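Local coordinates for virulence associated protein VAPB (Rhodococcus equi, PDB 4CV7) that is a plasmid-encoded, virulence-associated protein whose molecular role is not established and whose domain folds as an eight-stranded antiparallel beta-barrel of two Greek-key motifs, at residues E3-A15 against Q19-F31. Numbering follows the deposited sequence. Where two conformers were deposited one is given.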
loop_
_atom_site.group_PDB
_atom_site.type_symbol
_atom_site.label_atom_id
_atom_site.label_comp_id
_atom_site.label_asym_id
_atom_site.label_seq_id
_atom_site.Cartn_x
_atom_site.Cartn_y
_atom_site.Cartn_z
ATOM N N GLU A 3 -4.067 17.878 -0.548
ATOM C CA GLU A 3 -3.642 16.617 -1.196
ATOM C C GLU A 3 -3.853 16.561 -2.719
ATOM O O GLU A 3 -4.945 16.729 -3.203
ATOM C CB GLU A 3 -4.283 15.412 -0.507
ATOM C CG GLU A 3 -3.623 15.195 0.853
ATOM C CD GLU A 3 -4.053 13.980 1.579
ATOM O OE1 GLU A 3 -5.216 13.548 1.376
ATOM O OE2 GLU A 3 -3.238 13.533 2.447
ATOM N N GLN A 4 -2.795 16.198 -3.455
ATOM C CA GLN A 4 -2.948 15.822 -4.860
ATOM C C GLN A 4 -3.408 14.375 -4.960
ATOM O O GLN A 4 -3.120 13.593 -4.033
ATOM C CB GLN A 4 -1.656 16.043 -5.617
ATOM C CG GLN A 4 -1.357 17.484 -5.731
ATOM C CD GLN A 4 -0.394 17.723 -6.887
ATOM O OE1 GLN A 4 -0.625 17.276 -8.032
ATOM N NE2 GLN A 4 0.708 18.351 -6.584
ATOM N N GLN A 5 -4.123 14.051 -6.024
ATOM C CA GLN A 5 -4.609 12.726 -6.309
ATOM C C GLN A 5 -3.972 12.158 -7.525
ATOM O O GLN A 5 -3.854 12.807 -8.544
ATOM C CB GLN A 5 -6.112 12.754 -6.537
ATOM C CG GLN A 5 -6.862 13.199 -5.299
ATOM C CD GLN A 5 -8.328 13.283 -5.507
ATOM O OE1 GLN A 5 -8.917 12.592 -6.312
ATOM N NE2 GLN A 5 -8.924 14.068 -4.674
ATOM N N TYR A 6 -3.793 10.869 -7.499
ATOM C CA TYR A 6 -3.178 10.098 -8.566
ATOM C C TYR A 6 -3.841 8.769 -8.713
ATOM O O TYR A 6 -3.977 8.073 -7.701
ATOM C CB TYR A 6 -1.684 9.905 -8.332
ATOM C CG TYR A 6 -0.879 11.174 -7.957
ATOM C CD1 TYR A 6 -0.854 11.572 -6.638
ATOM C CD2 TYR A 6 -0.246 11.933 -8.885
ATOM C CE1 TYR A 6 -0.184 12.724 -6.257
ATOM C CE2 TYR A 6 0.523 13.038 -8.533
ATOM C CZ TYR A 6 0.550 13.432 -7.171
ATOM O OH TYR A 6 1.244 14.551 -6.805
ATOM N N ASP A 7 -4.064 8.294 -9.940
ATOM C CA ASP A 7 -4.586 6.985 -10.162
ATOM C C ASP A 7 -3.507 5.980 -9.858
ATOM O O ASP A 7 -2.345 6.163 -10.295
ATOM C CB ASP A 7 -4.989 6.849 -11.651
ATOM C CG ASP A 7 -6.258 7.566 -12.000
ATOM O OD1 ASP A 7 -7.059 7.947 -11.144
ATOM O OD2 ASP A 7 -6.458 7.602 -13.233
ATOM N N VAL A 8 -3.808 4.887 -9.170
ATOM C CA VAL A 8 -2.824 3.845 -8.941
ATOM C C VAL A 8 -3.491 2.483 -9.092
ATOM O O VAL A 8 -4.724 2.415 -9.126
ATOM C CB VAL A 8 -2.214 3.890 -7.526
ATOM C CG1 VAL A 8 -1.393 5.181 -7.336
ATOM C CG2 VAL A 8 -3.265 3.717 -6.431
ATOM N N HIS A 9 -2.693 1.453 -9.222
ATOM C CA HIS A 9 -3.227 0.085 -9.194
ATOM C C HIS A 9 -2.204 -0.756 -8.497
ATOM O O HIS A 9 -1.045 -0.332 -8.287
ATOM C CB HIS A 9 -3.554 -0.451 -10.580
ATOM C CG HIS A 9 -2.354 -0.558 -11.481
ATOM N ND1 HIS A 9 -1.854 0.524 -12.185
ATOM C CD2 HIS A 9 -1.572 -1.618 -11.840
ATOM C CE1 HIS A 9 -0.820 0.137 -12.924
ATOM N NE2 HIS A 9 -0.624 -1.155 -12.732
ATOM N N GLY A 10 -2.567 -1.917 -8.062
ATOM C CA GLY A 10 -1.712 -2.760 -7.313
ATOM C C GLY A 10 -2.187 -4.170 -7.172
ATOM O O GLY A 10 -3.203 -4.533 -7.738
ATOM N N ASN A 11 -1.475 -4.937 -6.354
ATOM C CA ASN A 11 -1.929 -6.266 -6.097
ATOM C C ASN A 11 -1.438 -6.719 -4.712
ATOM O O ASN A 11 -0.541 -6.108 -4.101
ATOM C CB ASN A 11 -1.488 -7.219 -7.228
ATOM C CG ASN A 11 0.023 -7.212 -7.501
ATOM O OD1 ASN A 11 0.826 -7.458 -6.614
ATOM N ND2 ASN A 11 0.411 -6.738 -8.665
ATOM N N VAL A 12 -2.019 -7.803 -4.240
ATOM C CA VAL A 12 -1.685 -8.384 -2.958
ATOM C C VAL A 12 -1.712 -9.899 -3.075
ATOM O O VAL A 12 -2.658 -10.444 -3.695
ATOM C CB VAL A 12 -2.655 -7.896 -1.869
ATOM C CG1 VAL A 12 -4.115 -8.110 -2.275
ATOM C CG2 VAL A 12 -2.386 -8.492 -0.506
ATOM N N ILE A 13 -0.748 -10.547 -2.433
ATOM C CA ILE A 13 -0.780 -12.009 -2.297
ATOM C C ILE A 13 -0.730 -12.261 -0.815
ATOM O O ILE A 13 0.247 -11.858 -0.167
ATOM C CB ILE A 13 0.427 -12.653 -3.005
ATOM C CG1 ILE A 13 0.395 -12.208 -4.464
ATOM C CG2 ILE A 13 0.383 -14.178 -2.903
ATOM C CD1 ILE A 13 1.471 -12.730 -5.350
ATOM N N SER A 14 -1.730 -12.960 -0.262
ATOM C CA SER A 14 -1.781 -13.327 1.130
ATOM C C SER A 14 -1.513 -14.799 1.365
ATOM O O SER A 14 -2.217 -15.612 0.738
ATOM C CB SER A 14 -3.128 -12.967 1.697
ATOM O OG SER A 14 -3.183 -13.324 3.110
ATOM N N ALA A 15 -0.669 -15.089 2.375
ATOM C CA ALA A 15 -0.578 -16.407 3.007
ATOM C C ALA A 15 -1.272 -16.533 4.352
ATOM O O ALA A 15 -0.925 -17.402 5.093
ATOM C CB ALA A 15 0.905 -16.780 3.136
ATOM N N GLN A 19 1.467 -10.980 4.036
ATOM C CA GLN A 19 1.001 -10.465 2.697
ATOM C C GLN A 19 2.088 -9.706 2.017
ATOM O O GLN A 19 2.793 -8.873 2.613
ATOM C CB GLN A 19 -0.182 -9.482 2.875
ATOM C CG GLN A 19 -1.357 -10.174 3.556
ATOM C CD GLN A 19 -1.286 -10.113 5.076
ATOM O OE1 GLN A 19 -0.918 -9.053 5.581
ATOM N NE2 GLN A 19 -1.553 -11.210 5.746
ATOM N N LYS A 20 2.210 -9.921 0.678
ATOM C CA LYS A 20 3.055 -9.074 -0.144
ATOM C C LYS A 20 2.182 -8.135 -0.960
ATOM O O LYS A 20 1.244 -8.550 -1.620
ATOM C CB LYS A 20 3.765 -9.993 -1.105
ATOM C CG LYS A 20 4.602 -9.182 -2.100
ATOM C CD LYS A 20 5.833 -8.521 -1.595
ATOM C CE LYS A 20 7.051 -9.350 -1.671
ATOM N NZ LYS A 20 8.185 -8.555 -1.096
ATOM N N PHE A 21 2.467 -6.823 -0.832
ATOM C CA PHE A 21 1.777 -5.822 -1.576
ATOM C C PHE A 21 2.703 -5.209 -2.663
ATOM O O PHE A 21 3.881 -4.972 -2.376
ATOM C CB PHE A 21 1.319 -4.637 -0.646
ATOM C CG PHE A 21 0.107 -4.887 0.187
ATOM C CD1 PHE A 21 0.162 -5.759 1.259
ATOM C CD2 PHE A 21 -1.106 -4.242 -0.079
ATOM C CE1 PHE A 21 -0.947 -6.001 2.060
ATOM C CE2 PHE A 21 -2.234 -4.507 0.727
ATOM C CZ PHE A 21 -2.115 -5.357 1.788
ATOM N N HIS A 22 2.128 -4.896 -3.810
ATOM C CA HIS A 22 2.768 -4.031 -4.838
ATOM C C HIS A 22 1.788 -2.961 -5.146
ATOM O O HIS A 22 0.582 -3.155 -5.301
ATOM C CB HIS A 22 3.131 -4.805 -6.078
ATOM C CG HIS A 22 4.230 -5.767 -5.813
ATOM N ND1 HIS A 22 4.019 -7.100 -5.615
ATOM C CD2 HIS A 22 5.562 -5.581 -5.751
ATOM C CE1 HIS A 22 5.190 -7.708 -5.449
ATOM N NE2 HIS A 22 6.138 -6.806 -5.545
ATOM N N VAL A 23 2.289 -1.776 -5.292
ATOM C CA VAL A 23 1.524 -0.679 -5.859
ATOM C C VAL A 23 2.298 -0.003 -6.954
ATOM O O VAL A 23 3.490 0.315 -6.777
ATOM C CB VAL A 23 1.151 0.443 -4.809
ATOM C CG1 VAL A 23 0.368 1.587 -5.404
ATOM C CG2 VAL A 23 0.417 -0.162 -3.641
ATOM N N TYR A 24 1.658 0.335 -8.042
ATOM C CA TYR A 24 2.281 1.039 -9.175
ATOM C C TYR A 24 1.770 2.476 -9.106
ATOM O O TYR A 24 0.569 2.729 -9.298
ATOM C CB TYR A 24 1.964 0.322 -10.480
ATOM C CG TYR A 24 2.442 -1.140 -10.344
ATOM C CD1 TYR A 24 3.797 -1.386 -10.413
ATOM C CD2 TYR A 24 1.614 -2.214 -9.998
ATOM C CE1 TYR A 24 4.326 -2.638 -10.214
ATOM C CE2 TYR A 24 2.190 -3.497 -9.761
ATOM C CZ TYR A 24 3.519 -3.666 -9.882
ATOM O OH TYR A 24 4.230 -4.821 -9.694
ATOM N N GLY A 25 2.646 3.394 -8.758
ATOM C CA GLY A 25 2.285 4.756 -8.515
ATOM C C GLY A 25 2.729 5.720 -9.651
ATOM O O GLY A 25 3.391 5.299 -10.627
ATOM N N PRO A 26 2.412 6.974 -9.521
ATOM C CA PRO A 26 2.799 7.965 -10.547
ATOM C C PRO A 26 4.292 8.167 -10.622
ATOM O O PRO A 26 5.089 7.824 -9.739
ATOM C CB PRO A 26 2.094 9.236 -10.062
ATOM C CG PRO A 26 1.950 9.067 -8.570
ATOM C CD PRO A 26 1.606 7.594 -8.432
ATOM N N GLU A 27 4.726 8.637 -11.788
ATOM C CA GLU A 27 6.172 8.839 -12.020
ATOM C C GLU A 27 6.919 7.486 -12.059
ATOM O O GLU A 27 8.114 7.395 -11.756
ATOM C CB GLU A 27 6.823 9.966 -11.130
ATOM C CG GLU A 27 5.959 11.227 -11.297
ATOM C CD GLU A 27 6.414 12.499 -10.580
ATOM O OE1 GLU A 27 7.498 12.522 -9.995
ATOM O OE2 GLU A 27 5.718 13.553 -10.729
ATOM N N ASP A 28 6.196 6.416 -12.459
ATOM C CA ASP A 28 6.811 5.127 -12.765
ATOM C C ASP A 28 7.440 4.481 -11.519
ATOM O O ASP A 28 8.451 3.818 -11.570
ATOM C CB ASP A 28 7.757 5.211 -13.974
ATOM C CG ASP A 28 7.149 5.930 -15.189
ATOM O OD1 ASP A 28 5.899 5.977 -15.383
ATOM O OD2 ASP A 28 7.960 6.330 -16.029
ATOM N N MET A 29 6.809 4.710 -10.358
ATOM C CA MET A 29 7.387 4.242 -9.142
ATOM C C MET A 29 6.629 3.000 -8.635
ATOM O O MET A 29 5.450 2.857 -8.873
ATOM C CB MET A 29 7.266 5.321 -8.070
ATOM C CG MET A 29 8.481 5.499 -7.254
ATOM S SD MET A 29 10.047 5.846 -8.113
ATOM C CE MET A 29 9.795 7.582 -8.565
ATOM N N VAL A 30 7.282 2.155 -7.884
ATOM C CA VAL A 30 6.706 0.942 -7.451
ATOM C C VAL A 30 6.898 0.770 -5.916
ATOM O O VAL A 30 8.008 0.946 -5.432
ATOM C CB VAL A 30 7.345 -0.297 -8.163
ATOM C CG1 VAL A 30 6.757 -1.533 -7.621
ATOM C CG2 VAL A 30 7.251 -0.166 -9.683
ATOM N N PHE A 31 5.794 0.466 -5.208
ATOM C CA PHE A 31 5.830 0.155 -3.755
ATOM C C PHE A 31 5.929 -1.366 -3.635
ATOM O O PHE A 31 5.044 -2.050 -4.143
ATOM C CB PHE A 31 4.643 0.699 -3.083
ATOM C CG PHE A 31 4.615 0.433 -1.592
ATOM C CD1 PHE A 31 5.444 1.128 -0.758
ATOM C CD2 PHE A 31 3.808 -0.560 -1.038
ATOM C CE1 PHE A 31 5.440 0.872 0.632
ATOM C CE2 PHE A 31 3.788 -0.753 0.356
ATOM C CZ PHE A 31 4.654 -0.106 1.132
HETATM O O HOH W 1 0.036 4.683 -11.352
HETATM O O HOH W 2 1.817 -8.631 -4.527
#
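Y24 packs its CB over one face of the H9 imidazole, 3.9 Å from the ring centroid, and the two ring planes are inclined at 32°. H9 reaches across because its CG sits between the backbone N and the carbonyl carbon (chi1 62°). N11 takes the same torsion on the same barrel face: ND2 lies in the plane of the Y24 ring at its edge, 3.9 Å from CE2, while OD1 meets the edge of the H22 ring, its amide turned 62° from the imidazole. The bond from H22 ND1 to N11 OD1 is long (3.4 Å) and bent, so weak; a water that accepts from ND1 lies close to OD1 and K20 O. The H22 side chain also coordinates a cobalt(II) ion, about 2 Å away. On the inward face V12 CG2 stands over one face of the F21 ring, near its normal, and F21 continues into the aromatic core with F65 and Y67. Between these two layers, strands 4-14 and 18-25 pair as an antiparallel hairpin, the bond from Y24 N to H9 O (2.8 Å) being almost straight. Past the ladder a water bridges D7 O and Y24 O, and P26 CG touches Y6 CG at 3.6 Å, beside L55 of helix 55-61. Backbone bonds thus set the register, V12 and F21 make an apolar contact inside, and outside, where K20 NZ forms salt bridges with D32 and D34, the N11-H22 link rests on one weak bond and a water.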